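Local structure of probable leucine/isoleucine/valine-binding protein (Rhodopirellula baltica, 4KV7) at residues A[117-122]-A[169-174]. The protein probably binds branched-chain amino acids or related small ligands in the periplasm, as a substrate-binding protein of the leucine-binding family. The protein carries 1 engineered substitution. Sequence-based numbering, arbitrary orientation.
Sequences TGASAL and GDDGFF
Three groups grip OD1 of Asp171: the hydroxyl of Ser120, the backbone N-H of the same serine, and a water. The case illustrates how a two-lobed periplasmic binding protein can join its lobes across the interdomain cleft, through one carboxylate that reaches from helix 167-183 to the start of a short 3-10 turn at 120-122. The shortest bond runs from Ser120 OG to Asp171 OD1, at 2.6 Å, and uses the syn lone pair of the carboxylate oxygen. Ser120 N meets Asp171 OD1 from above the carboxylate plane at 3.2 Å, with an N-H...O angle of 156°, and the same N-H also makes a weak bond to Asp171 OD2. With OG between its own N and carbonyl carbon (chi1 65°), Ser120 brings hydroxyl and N-H to the same oxygen. On the helix, Asp171 has CG anti to the backbone N (chi1 -163°), which carries the carboxylate toward the 117-122 loop. Ala119 brings its CA to 3.3 Å from Asp171 OD2. Its own N-H is engaged by Thr117 OG1 in an ST turn, and the Arg123 side chain bonds to the carbonyls of Thr117 and Ala119. One water lies within hydrogen-bonding distance of Gly118 O and Asp171 OD2, though it need not donate to both at once; another accepts from Ala121 N at 2.9 Å and donates to Asp171 OD1 at 2.8 Å.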
loop_
_atom_site.group_PDB
_atom_site.type_symbol
_atom_site.label_atom_id
_atom_site.label_comp_id
_atom_site.label_asym_id
_atom_site.label_seq_id
_atom_site.Cartn_x
_atom_site.Cartn_y
_atom_site.Cartn_z
ATOM N N THR A 117 0.844 -2.552 2.783
ATOM C CA THR A 117 1.001 -1.952 4.104
ATOM C C THR A 117 2.458 -1.571 4.279
ATOM O O THR A 117 3.353 -2.380 4.028
ATOM C CB THR A 117 0.595 -2.871 5.307
ATOM O OG1 THR A 117 1.303 -2.428 6.477
ATOM C CG2 THR A 117 0.905 -4.341 5.042
ATOM N N GLY A 118 2.695 -0.335 4.708
ATOM C CA GLY A 118 4.028 0.151 4.991
ATOM C C GLY A 118 4.477 0.003 6.427
ATOM O O GLY A 118 5.434 0.659 6.825
ATOM N N ALA A 119 3.816 -0.859 7.195
ATOM C CA ALA A 119 4.075 -0.907 8.623
ATOM C C ALA A 119 5.462 -1.426 8.957
ATOM O O ALA A 119 5.991 -2.344 8.318
ATOM C CB ALA A 119 3.034 -1.751 9.318
ATOM N N SER A 120 6.017 -0.868 10.012
ATOM C CA SER A 120 7.325 -1.286 10.459
ATOM C C SER A 120 7.320 -2.736 10.945
ATOM O O SER A 120 8.367 -3.383 10.922
ATOM C CB SER A 120 7.833 -0.343 11.544
ATOM O OG SER A 120 7.042 -0.412 12.715
ATOM N N ALA A 121 6.166 -3.249 11.364
ATOM C CA ALA A 121 6.075 -4.640 11.817
ATOM C C ALA A 121 6.504 -5.639 10.739
ATOM O O ALA A 121 6.982 -6.730 11.058
ATOM C CB ALA A 121 4.669 -4.953 12.305
ATOM N N LEU A 122 6.343 -5.268 9.475
ATOM C CA LEU A 122 6.735 -6.139 8.369
ATOM C C LEU A 122 8.202 -5.966 7.984
ATOM O O LEU A 122 8.685 -6.639 7.068
ATOM C CB LEU A 122 5.876 -5.862 7.140
ATOM C CG LEU A 122 4.428 -6.342 7.215
ATOM C CD1 LEU A 122 3.520 -5.367 7.956
ATOM C CD2 LEU A 122 3.888 -6.546 5.827
ATOM N N GLY A 169 -2.628 3.269 12.317
ATOM C CA GLY A 169 -2.483 4.660 12.678
ATOM C C GLY A 169 -1.309 4.875 13.607
ATOM O O GLY A 169 -0.576 5.864 13.463
ATOM N N ASP A 170 -1.121 3.972 14.561
ATOM C CA ASP A 170 0.036 4.037 15.449
ATOM C C ASP A 170 1.332 4.096 14.644
ATOM O O ASP A 170 2.219 4.901 14.932
ATOM C CB ASP A 170 0.115 2.806 16.359
ATOM C CG ASP A 170 -0.942 2.778 17.453
ATOM O OD1 ASP A 170 -1.708 3.750 17.630
ATOM O OD2 ASP A 170 -0.984 1.741 18.151
ATOM N N ASP A 171 1.460 3.222 13.649
ATOM C CA ASP A 171 2.703 3.133 12.901
ATOM C C ASP A 171 2.998 4.414 12.122
ATOM O O ASP A 171 4.132 4.902 12.122
ATOM C CB ASP A 171 2.687 1.920 11.977
ATOM C CG ASP A 171 4.073 1.548 11.507
ATOM O OD1 ASP A 171 4.809 0.950 12.310
ATOM O OD2 ASP A 171 4.418 1.862 10.361
ATOM N N GLY A 172 1.986 4.971 11.467
ATOM C CA GLY A 172 2.169 6.221 10.750
ATOM C C GLY A 172 2.473 7.387 11.677
ATOM O O GLY A 172 3.338 8.227 11.383
ATOM N N PHE A 173 1.758 7.448 12.794
ATOM C CA PHE A 173 2.010 8.462 13.807
ATOM C C PHE A 173 3.440 8.388 14.326
ATOM O O PHE A 173 4.128 9.404 14.429
ATOM C CB PHE A 173 1.021 8.316 14.961
ATOM C CG PHE A 173 1.253 9.305 16.060
ATOM C CD1 PHE A 173 0.961 10.657 15.877
ATOM C CD2 PHE A 173 1.760 8.892 17.284
ATOM C CE1 PHE A 173 1.183 11.568 16.896
ATOM C CE2 PHE A 173 1.976 9.800 18.305
ATOM C CZ PHE A 173 1.686 11.138 18.110
ATOM N N PHE A 174 3.886 7.191 14.665
ATOM C CA PHE A 174 5.239 7.029 15.170
ATOM C C PHE A 174 6.288 7.397 14.124
ATOM O O PHE A 174 7.336 7.952 14.465
ATOM C CB PHE A 174 5.429 5.616 15.717
ATOM C CG PHE A 174 4.637 5.349 16.975
ATOM C CD1 PHE A 174 4.432 6.356 17.904
ATOM C CD2 PHE A 174 4.079 4.100 17.215
ATOM C CE1 PHE A 174 3.698 6.117 19.063
ATOM C CE2 PHE A 174 3.345 3.852 18.369
ATOM C CZ PHE A 174 3.153 4.864 19.288
HETATM O O HOH W 1 7.027 2.283 8.839
HETATM O O HOH W 2 4.036 -1.730 12.586
#